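Local structure of endosialidase (4HIZ) at residues P80-W85 with D511-D516; G104-V109 with S503-Y508; D460-G465 with E491-P496. The protein probably depolymerises the polysialic acid capsule of its bacterial host, cleaving alpha-2,8 and alpha-2,9 linkages between sialic acids as a phage-borne trimeric endosialidase. All coordinates share one frame; numbering follows the deposited sequence.

Contact 1 of 3, residues P80-W85 with D511-D516. With CA (calcium ion), chain B; NA (sodium ion), chain C.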
loop_
_atom_site.group_PDB
_atom_site.type_symbol
_atom_site.label_atom_id
_atom_site.label_comp_id
_atom_site.label_asym_id
_atom_site.label_seq_id
_atom_site.Cartn_x
_atom_site.Cartn_y
_atom_site.Cartn_z
ATOM N N PRO A 80 -1.022 -4.053 11.497
ATOM C CA PRO A 80 -1.988 -4.716 12.403
ATOM C C PRO A 80 -1.305 -5.397 13.578
ATOM O O PRO A 80 -1.990 -5.956 14.441
ATOM C CB PRO A 80 -2.649 -5.770 11.504
ATOM C CG PRO A 80 -1.558 -6.117 10.511
ATOM C CD PRO A 80 -0.757 -4.845 10.278
ATOM N N PHE A 81 0.017 -5.333 13.623
ATOM C CA PHE A 81 0.685 -5.800 14.841
ATOM C C PHE A 81 0.391 -4.863 15.990
ATOM O O PHE A 81 -0.074 -3.715 15.804
ATOM C CB PHE A 81 2.210 -5.881 14.630
ATOM C CG PHE A 81 2.627 -7.062 13.794
ATOM C CD1 PHE A 81 2.845 -8.310 14.366
ATOM C CD2 PHE A 81 2.779 -6.938 12.421
ATOM C CE1 PHE A 81 3.250 -9.425 13.576
ATOM C CE2 PHE A 81 3.172 -8.026 11.626
ATOM C CZ PHE A 81 3.410 -9.277 12.203
ATOM N N TYR A 82 0.649 -5.359 17.201
ATOM C CA TYR A 82 0.587 -4.510 18.386
ATOM C C TYR A 82 1.940 -3.782 18.415
ATOM O O TYR A 82 2.961 -4.352 18.834
ATOM C CB TYR A 82 0.366 -5.393 19.655
ATOM C CG TYR A 82 -0.113 -4.581 20.842
ATOM C CD1 TYR A 82 0.765 -3.752 21.562
ATOM C CD2 TYR A 82 -1.453 -4.667 21.277
ATOM C CE1 TYR A 82 0.308 -3.004 22.652
ATOM C CE2 TYR A 82 -1.909 -3.914 22.344
ATOM C CZ TYR A 82 -1.038 -3.086 23.032
ATOM O OH TYR A 82 -1.525 -2.356 24.093
ATOM N N ASN A 83 1.956 -2.550 17.913
ATOM C CA ASN A 83 3.194 -1.777 17.745
ATOM C C ASN A 83 3.245 -0.782 18.877
ATOM O O ASN A 83 2.449 0.165 18.913
ATOM C CB ASN A 83 3.161 -1.021 16.414
ATOM C CG ASN A 83 3.065 -1.970 15.243
ATOM O OD1 ASN A 83 3.821 -2.953 15.179
ATOM N ND2 ASN A 83 2.144 -1.691 14.297
ATOM N N ALA A 84 4.221 -0.947 19.781
ATOM C CA ALA A 84 4.210 -0.123 20.971
ATOM C C ALA A 84 5.606 -0.044 21.594
ATOM O O ALA A 84 6.538 -0.694 21.130
ATOM C CB ALA A 84 3.174 -0.723 21.997
ATOM N N TRP A 85 5.703 0.782 22.623
ATOM C CA TRP A 85 6.942 0.904 23.438
ATOM C C TRP A 85 8.164 1.408 22.656
ATOM O O TRP A 85 9.169 0.671 22.522
ATOM C CB TRP A 85 7.296 -0.448 24.139
ATOM C CG TRP A 85 6.101 -1.046 24.867
ATOM C CD1 TRP A 85 5.557 -0.641 26.072
ATOM C CD2 TRP A 85 5.319 -2.153 24.415
ATOM N NE1 TRP A 85 4.454 -1.431 26.365
ATOM C CE2 TRP A 85 4.298 -2.373 25.375
ATOM C CE3 TRP A 85 5.408 -3.010 23.308
ATOM C CZ2 TRP A 85 3.319 -3.374 25.222
ATOM C CZ3 TRP A 85 4.426 -4.021 23.157
ATOM C CH2 TRP A 85 3.422 -4.215 24.140
ATOM N N ASP A 511 -9.243 -6.216 12.160
ATOM C CA ASP A 511 -8.376 -5.024 12.129
ATOM C C ASP A 511 -7.070 -5.186 12.895
ATOM O O ASP A 511 -6.367 -4.198 13.171
ATOM C CB ASP A 511 -9.151 -3.821 12.666
ATOM C CG ASP A 511 -10.449 -3.595 11.871
ATOM O OD1 ASP A 511 -10.335 -3.323 10.644
ATOM O OD2 ASP A 511 -11.555 -3.741 12.447
ATOM N N GLY A 512 -6.768 -6.419 13.283
ATOM C CA GLY A 512 -5.585 -6.627 14.118
ATOM C C GLY A 512 -5.639 -5.762 15.368
ATOM O O GLY A 512 -6.717 -5.547 15.951
ATOM N N HIS A 513 -4.469 -5.289 15.808
ATOM C CA HIS A 513 -4.332 -4.534 17.053
ATOM C C HIS A 513 -4.245 -3.045 16.819
ATOM O O HIS A 513 -3.537 -2.598 15.877
ATOM C CB HIS A 513 -3.060 -5.034 17.769
ATOM C CG HIS A 513 -3.141 -6.496 18.055
ATOM N ND1 HIS A 513 -3.974 -7.006 19.033
ATOM C CD2 HIS A 513 -2.587 -7.558 17.430
ATOM C CE1 HIS A 513 -3.900 -8.328 19.016
ATOM N NE2 HIS A 513 -3.054 -8.690 18.059
ATOM N N PRO A 514 -4.909 -2.255 17.686
ATOM C CA PRO A 514 -5.041 -0.812 17.408
ATOM C C PRO A 514 -3.829 -0.022 17.873
ATOM O O PRO A 514 -3.789 1.186 17.641
ATOM C CB PRO A 514 -6.268 -0.395 18.253
ATOM C CG PRO A 514 -6.295 -1.400 19.391
ATOM C CD PRO A 514 -5.830 -2.710 18.748
ATOM N N ALA A 515 -2.875 -0.669 18.554
ATOM C CA ALA A 515 -1.686 0.061 19.007
ATOM C C ALA A 515 -0.739 0.407 17.855
ATOM O O ALA A 515 -0.326 -0.479 17.107
ATOM C CB ALA A 515 -0.933 -0.811 20.036
ATOM N N ASP A 516 -0.429 1.696 17.725
ATOM C CA ASP A 516 0.500 2.213 16.703
ATOM C C ASP A 516 1.226 3.436 17.267
ATOM O O ASP A 516 0.897 3.907 18.357
ATOM C CB ASP A 516 -0.254 2.555 15.379
ATOM C CG ASP A 516 -0.451 1.326 14.520
ATOM O OD1 ASP A 516 0.556 0.749 14.033
ATOM O OD2 ASP A 516 -1.616 0.895 14.362
HETATM CA CA CA B . -1.414 -1.659 15.146
HETATM NA NA NA C . -11.979 -4.301 8.707
HETATM O O HOH W 1 1.497 2.077 20.501
HETATM O O HOH W 2 -13.410 -2.435 6.897
HETATM O O HOH W 3 -13.409 -6.082 9.913
#
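H513 and P80 join the two backbones first: H513 N donates to P80 O at 2.9 Å, an almost straight bond, and further along N83 N donates to A515 O at 3.2 Å. Between these bonds three carbonyls turn inward onto one calcium ion, with H513 O at 2.4 Å from the metal and F81 O and A515 O slightly farther. G512, at positive phi, passes close to P80, its CA 4.0 Å from P80 CB. D516 adds OD2 to the metal, and T79 O completes the five protein ligands. The other carboxylate oxygen, D516 OD1, takes N83 ND2 at 2.9 Å from above the carboxylate plane, and also T77 OG1, which fixes the group's rotation. The Y82 ring lies with one face on A515, whose CB sits 3.6 Å from the ring centroid, nearly on the normal. A chi1 of -163° swings the Y82 ring to the side of its carbonyl carbon and over the methyl group, while its OH is hydrogen-bonded to H107 NE2. The H513 ring meets the tyrosine obliquely, its NE2 held by K505 O. D511 binds a separate sodium ion and forms a salt bridge to K118 of the second subunit. This is a buried calcium site of the catalytic beta-propeller, joining strand 82-84 to the loop entering strand 516-523.

Contact 2 of 3, residues G104-V109 with S503-Y508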
loop_
_atom_site.group_PDB
_atom_site.type_symbol
_atom_site.label_atom_id
_atom_site.label_comp_id
_atom_site.label_asym_id
_atom_site.label_seq_id
_atom_site.Cartn_x
_atom_site.Cartn_y
_atom_site.Cartn_z
ATOM N N GLY A 104 4.526 -6.746 18.211
ATOM C CA GLY A 104 4.113 -8.057 18.717
ATOM C C GLY A 104 2.601 -8.189 18.670
ATOM O O GLY A 104 1.963 -7.759 17.681
ATOM N N GLU A 105 2.014 -8.755 19.716
ATOM C CA GLU A 105 0.577 -8.990 19.698
ATOM C C GLU A 105 -0.098 -8.624 21.032
ATOM O O GLU A 105 -1.316 -8.566 21.114
ATOM C CB GLU A 105 0.267 -10.454 19.376
ATOM C CG GLU A 105 0.674 -11.392 20.568
ATOM C CD GLU A 105 0.532 -12.878 20.245
ATOM O OE1 GLU A 105 0.777 -13.255 19.066
ATOM O OE2 GLU A 105 0.180 -13.663 21.182
ATOM N N ARG A 106 0.701 -8.401 22.087
ATOM C CA ARG A 106 0.156 -8.175 23.427
ATOM C C ARG A 106 1.248 -7.621 24.340
ATOM O O ARG A 106 2.394 -7.476 23.939
ATOM C CB ARG A 106 -0.341 -9.505 24.017
ATOM C CG ARG A 106 0.811 -10.467 24.365
ATOM C CD ARG A 106 0.284 -11.738 25.016
ATOM N NE ARG A 106 -0.225 -12.660 23.988
ATOM C CZ ARG A 106 -1.178 -13.562 24.199
ATOM N NH1 ARG A 106 -1.769 -13.629 25.376
ATOM N NH2 ARG A 106 -1.564 -14.365 23.223
ATOM N N HIS A 107 0.876 -7.321 25.575
ATOM C CA HIS A 107 1.845 -6.916 26.589
ATOM C C HIS A 107 2.580 -8.149 27.055
ATOM O O HIS A 107 2.307 -8.686 28.118
ATOM C CB HIS A 107 1.140 -6.186 27.747
ATOM C CG HIS A 107 0.706 -4.803 27.371
ATOM N ND1 HIS A 107 0.995 -3.692 28.138
ATOM C CD2 HIS A 107 0.020 -4.351 26.285
ATOM C CE1 HIS A 107 0.514 -2.610 27.526
ATOM N NE2 HIS A 107 -0.089 -2.989 26.413
ATOM N N GLY A 108 3.504 -8.601 26.231
ATOM C CA GLY A 108 4.265 -9.808 26.478
ATOM C C GLY A 108 5.143 -10.003 25.258
ATOM O O GLY A 108 5.041 -9.226 24.277
ATOM N N VAL A 109 6.011 -11.019 25.277
ATOM C CA VAL A 109 6.934 -11.172 24.149
ATOM C C VAL A 109 6.510 -12.222 23.117
ATOM O O VAL A 109 7.312 -12.617 22.264
ATOM C CB VAL A 109 8.400 -11.421 24.637
ATOM C CG1 VAL A 109 8.909 -10.172 25.364
ATOM C CG2 VAL A 109 8.497 -12.687 25.589
ATOM N N SER A 503 -9.241 -14.425 20.575
ATOM C CA SER A 503 -8.444 -14.596 21.798
ATOM C C SER A 503 -6.990 -14.982 21.477
ATOM O O SER A 503 -6.087 -14.708 22.288
ATOM C CB SER A 503 -9.066 -15.616 22.747
ATOM O OG SER A 503 -8.987 -16.905 22.165
ATOM N N LYS A 504 -6.758 -15.606 20.316
ATOM C CA LYS A 504 -5.387 -15.939 19.880
ATOM C C LYS A 504 -4.533 -14.717 19.482
ATOM O O LYS A 504 -3.322 -14.848 19.330
ATOM C CB LYS A 504 -5.396 -16.938 18.718
ATOM C CG LYS A 504 -5.854 -18.353 19.073
ATOM C CD LYS A 504 -5.822 -19.264 17.838
ATOM C CE LYS A 504 -6.541 -20.578 18.093
ATOM N NZ LYS A 504 -6.273 -21.563 17.009
ATOM N N LYS A 505 -5.172 -13.557 19.357
ATOM C CA LYS A 505 -4.500 -12.282 19.069
ATOM C C LYS A 505 -3.826 -12.243 17.702
ATOM O O LYS A 505 -2.802 -11.552 17.510
ATOM C CB LYS A 505 -3.499 -11.920 20.192
ATOM C CG LYS A 505 -4.277 -11.663 21.520
ATOM C CD LYS A 505 -3.383 -11.101 22.600
ATOM C CE LYS A 505 -4.184 -10.845 23.902
ATOM N NZ LYS A 505 -4.913 -9.534 23.905
ATOM N N LEU A 506 -4.396 -12.960 16.743
ATOM C CA LEU A 506 -3.848 -12.931 15.385
ATOM C C LEU A 506 -3.947 -11.535 14.764
ATOM O O LEU A 506 -5.039 -10.993 14.615
ATOM C CB LEU A 506 -4.597 -13.923 14.473
ATOM C CG LEU A 506 -4.666 -15.382 14.973
ATOM C CD1 LEU A 506 -5.535 -16.201 14.000
ATOM C CD2 LEU A 506 -3.265 -15.960 15.044
ATOM N N TRP A 507 -2.817 -10.991 14.343
ATOM C CA TRP A 507 -2.804 -9.637 13.803
ATOM C C TRP A 507 -3.549 -9.562 12.476
ATOM O O TRP A 507 -4.079 -8.517 12.151
ATOM C CB TRP A 507 -1.343 -9.127 13.650
ATOM C CG TRP A 507 -0.422 -10.168 13.092
ATOM C CD1 TRP A 507 -0.198 -10.472 11.774
ATOM C CD2 TRP A 507 0.391 -11.068 13.852
ATOM N NE1 TRP A 507 0.720 -11.514 11.669
ATOM C CE2 TRP A 507 1.079 -11.896 12.936
ATOM C CE3 TRP A 507 0.582 -11.267 15.227
ATOM C CZ2 TRP A 507 1.969 -12.889 13.340
ATOM C CZ3 TRP A 507 1.476 -12.250 15.634
ATOM C CH2 TRP A 507 2.159 -13.054 14.698
ATOM N N TYR A 508 -3.603 -10.666 11.741
ATOM C CA TYR A 508 -4.160 -10.610 10.400
ATOM C C TYR A 508 -5.652 -10.828 10.372
ATOM O O TYR A 508 -6.264 -10.770 9.300
ATOM C CB TYR A 508 -3.444 -11.611 9.493
ATOM C CG TYR A 508 -3.400 -13.048 10.036
ATOM C CD1 TYR A 508 -4.494 -13.903 9.919
ATOM C CD2 TYR A 508 -2.228 -13.571 10.562
ATOM C CE1 TYR A 508 -4.425 -15.224 10.372
ATOM C CE2 TYR A 508 -2.157 -14.883 11.013
ATOM C CZ TYR A 508 -3.258 -15.706 10.898
ATOM O OH TYR A 508 -3.202 -17.015 11.323
HETATM O O HOH W 4 -3.151 -7.479 23.047
HETATM O O HOH W 5 -1.060 -14.621 17.672
HETATM O O HOH W 6 -3.775 -16.261 23.291
#
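K505 lays its aliphatic chain across the R106 side chain at about a right angle, with K505 CD 3.7 Å from R106 CZ and centred over one face of the guanidinium. The planar group itself is held by its neighbour: R106 NE and NH2 both grip E105 OE2 side-on, in the guanidinium plane, with NH2 at 2.8 Å from that oxygen. One carboxylate oxygen thus serves two donors, and the salt bridge fixes the flat surface on which the lysine methylenes rest. A bend at the end of the lysine (chi4 -83°) turns NZ to S498 OG and to a water that donates to E105 O, leaving K505 NZ 5.4 Å from R106 NH1 without contact between the like charges. The two segments are loops of the catalytic beta-propeller, one following strand 96-104 and the other preceding strand 516-523; S503 in the second touches a bound sialic acid, placing the contact beside a glycan pocket that also includes S498 and I499. E105 crosses K505 nearly perpendicularly, their CB atoms 4.1 Å apart, and its chain then extends toward W507. There E105 OE1 lies at the indole edge, 3.6 Å from W507 CZ3, with carboxylate and ring planes 52° apart. The same oxygen accepts from N111 ND2 and from a water at 2.7 Å that also donates to K504 O. No direct hydrogen bond spans the segments: a third water accepts from R106 NH2 and donates to S503 O. W507 stacks on F81, and its ring also meets H578 of the second subunit.

Contact 3 of 3, residues D460-G465 with E491-P496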
loop_
_atom_site.group_PDB
_atom_site.type_symbol
_atom_site.label_atom_id
_atom_site.label_comp_id
_atom_site.label_asym_id
_atom_site.label_seq_id
_atom_site.Cartn_x
_atom_site.Cartn_y
_atom_site.Cartn_z
ATOM N N ASP A 460 -4.476 14.780 22.364
ATOM C CA ASP A 460 -5.205 13.683 22.989
ATOM C C ASP A 460 -5.182 12.474 22.062
ATOM O O ASP A 460 -5.430 12.603 20.836
ATOM C CB ASP A 460 -6.696 14.033 23.170
ATOM C CG ASP A 460 -6.979 15.017 24.317
ATOM O OD1 ASP A 460 -6.053 15.399 25.059
ATOM O OD2 ASP A 460 -8.178 15.385 24.476
ATOM N N GLN A 461 -4.984 11.307 22.658
ATOM C CA GLN A 461 -4.921 10.020 21.972
ATOM C C GLN A 461 -6.230 9.259 22.205
ATOM O O GLN A 461 -7.156 9.785 22.836
ATOM C CB GLN A 461 -3.737 9.217 22.552
ATOM C CG GLN A 461 -2.424 9.608 21.866
ATOM C CD GLN A 461 -2.177 11.109 21.848
ATOM O OE1 GLN A 461 -1.875 11.724 22.899
ATOM N NE2 GLN A 461 -2.289 11.722 20.647
ATOM N N ILE A 462 -6.269 8.014 21.743
ATOM C CA ILE A 462 -7.401 7.121 22.003
ATOM C C ILE A 462 -6.917 5.856 22.717
ATOM O O ILE A 462 -5.912 5.262 22.336
ATOM C CB ILE A 462 -8.097 6.728 20.660
ATOM C CG1 ILE A 462 -8.823 7.949 20.065
ATOM C CG2 ILE A 462 -9.081 5.529 20.855
ATOM C CD1 ILE A 462 -9.226 7.730 18.566
ATOM N N TYR A 463 -7.688 5.440 23.725
ATOM C CA TYR A 463 -7.546 4.141 24.360
ATOM C C TYR A 463 -8.768 3.334 23.897
ATOM O O TYR A 463 -9.922 3.758 24.106
ATOM C CB TYR A 463 -7.549 4.332 25.897
ATOM C CG TYR A 463 -7.876 3.085 26.700
ATOM C CD1 TYR A 463 -7.000 2.000 26.750
ATOM C CD2 TYR A 463 -9.082 2.994 27.381
ATOM C CE1 TYR A 463 -7.299 0.840 27.472
ATOM C CE2 TYR A 463 -9.394 1.848 28.136
ATOM C CZ TYR A 463 -8.517 0.776 28.169
ATOM O OH TYR A 463 -8.852 -0.357 28.865
ATOM N N GLN A 464 -8.528 2.187 23.264
ATOM C CA GLN A 464 -9.628 1.464 22.558
ATOM C C GLN A 464 -10.671 0.904 23.575
ATOM O O GLN A 464 -11.873 1.025 23.367
ATOM C CB GLN A 464 -9.067 0.333 21.704
ATOM C CG GLN A 464 -10.087 -0.300 20.707
ATOM C CD GLN A 464 -11.048 -1.259 21.350
ATOM O OE1 GLN A 464 -10.664 -2.052 22.212
ATOM N NE2 GLN A 464 -12.306 -1.241 20.892
ATOM N N GLY A 465 -10.216 0.282 24.675
ATOM C CA GLY A 465 -11.154 -0.089 25.738
ATOM C C GLY A 465 -11.581 -1.542 25.889
ATOM O O GLY A 465 -12.125 -1.880 26.942
ATOM N N GLU A 491 -3.899 4.462 20.509
ATOM C CA GLU A 491 -4.727 3.432 19.880
ATOM C C GLU A 491 -5.749 4.080 18.972
ATOM O O GLU A 491 -5.582 5.250 18.565
ATOM C CB GLU A 491 -5.410 2.547 20.960
ATOM C CG GLU A 491 -4.297 2.046 21.938
ATOM C CD GLU A 491 -4.822 1.076 23.002
ATOM O OE1 GLU A 491 -6.065 0.895 23.142
ATOM O OE2 GLU A 491 -3.954 0.481 23.680
ATOM N N ASP A 492 -6.775 3.299 18.628
ATOM C CA ASP A 492 -7.916 3.780 17.811
ATOM C C ASP A 492 -9.090 2.966 18.327
ATOM O O ASP A 492 -8.890 2.088 19.185
ATOM C CB ASP A 492 -7.654 3.639 16.274
ATOM C CG ASP A 492 -7.516 2.179 15.789
ATOM O OD1 ASP A 492 -8.294 1.306 16.197
ATOM O OD2 ASP A 492 -6.630 1.876 14.953
ATOM N N PHE A 493 -10.306 3.244 17.867
ATOM C CA PHE A 493 -11.456 2.543 18.475
ATOM C C PHE A 493 -11.744 1.156 17.905
ATOM O O PHE A 493 -12.664 0.482 18.361
ATOM C CB PHE A 493 -12.707 3.440 18.382
ATOM C CG PHE A 493 -12.651 4.655 19.298
ATOM C CD1 PHE A 493 -12.590 4.496 20.699
ATOM C CD2 PHE A 493 -12.692 5.949 18.756
ATOM C CE1 PHE A 493 -12.531 5.617 21.529
ATOM C CE2 PHE A 493 -12.637 7.063 19.559
ATOM C CZ PHE A 493 -12.562 6.901 20.957
ATOM N N LEU A 494 -10.958 0.685 16.946
ATOM C CA LEU A 494 -11.198 -0.646 16.355
ATOM C C LEU A 494 -10.687 -1.746 17.274
ATOM O O LEU A 494 -9.487 -1.844 17.585
ATOM C CB LEU A 494 -10.520 -0.772 14.986
ATOM C CG LEU A 494 -10.961 0.321 14.003
ATOM C CD1 LEU A 494 -10.182 0.225 12.692
ATOM C CD2 LEU A 494 -12.443 0.235 13.727
ATOM N N SER A 495 -11.621 -2.562 17.741
ATOM C CA SER A 495 -11.303 -3.605 18.730
ATOM C C SER A 495 -10.381 -4.689 18.190
ATOM O O SER A 495 -10.465 -5.071 17.027
ATOM C CB SER A 495 -12.616 -4.278 19.132
ATOM O OG SER A 495 -12.332 -5.273 20.138
ATOM N N PRO A 496 -9.516 -5.253 19.055
ATOM C CA PRO A 496 -8.741 -6.440 18.667
ATOM C C PRO A 496 -9.529 -7.757 18.827
ATOM O O PRO A 496 -9.064 -8.830 18.400
ATOM C CB PRO A 496 -7.586 -6.433 19.696
ATOM C CG PRO A 496 -8.236 -5.820 20.958
ATOM C CD PRO A 496 -9.193 -4.763 20.421
HETATM O O HOH W 7 -4.296 7.496 19.725
HETATM O O HOH W 8 -7.361 -0.901 24.719
#
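Q464 and E491 make a nearly straight bond in which Q464 N donates to E491 OE1 at 2.8 Å, on the anti side of the carboxylate and somewhat out of its plane. The E491 chain is stretched out beyond CG (chi2 -176°), which carries its carboxylate alongside the 460-465 backbone; a water lies 2.7 Å from E491 OE1 and probably donates to it, and OE2 takes A471 N. These bonds leave the buried carboxylate with partners on both oxygens. Next to it, E491 N returns a backbone hydrogen bond to I462 O, also 2.8 Å, while a second water links I462 N to E491 O. At the far end the Q464 amide reaches across: NE2 gives F493 O a bond of 3.1 Å from above the carbonyl plane, and OE1 accepts from H466 N. With CG anti to the backbone N (chi1 -168°) and a bend at chi2 (-78°), the glutamine lies along the turn, CG against D492 O and the amide beside S495 and P496. D492 OD1 holds L494 N in an Asx turn that curves the chain round this side chain. Farther out, I462 crosses F493 at about a right angle: CG2 sits over one ring face, 3.6 Å from the centroid, in a CH-pi contact, and CD1 reaches F493 CE2 at the same distance. Y433 meets F493 edge-to-face, and G120 and N95 of the second subunit pack nearby. The contact is buried packing within the catalytic beta-propeller, joining the loop after strand 456-460 to the loop after strand 483-490 where the second subunit packs on.

From the N terminus the chain passes 80-85, follows strand 96-104 to 104-109, and much later reaches 460-465; 491-496, 503-508 and 511-516 then come in reverse order of their partners. Contact 3 therefore closes the innermost, short loop, contact 2 encloses it, and contact 1 encloses both, without crossing. All three second segments belong to the long connection between strands 483-490 and 516-523, which is thereby fastened to the sheet of strands 82-84 and 96-104 at two places and to the loop after strand 456-460. Contacts 1 and 2 touch through Y82 with G104 and H107, contacts 1 and 3 through P514 with D492; contacts 2 and 3 stay about 6 Å apart at their nearest atoms. Each also meets the second subunit.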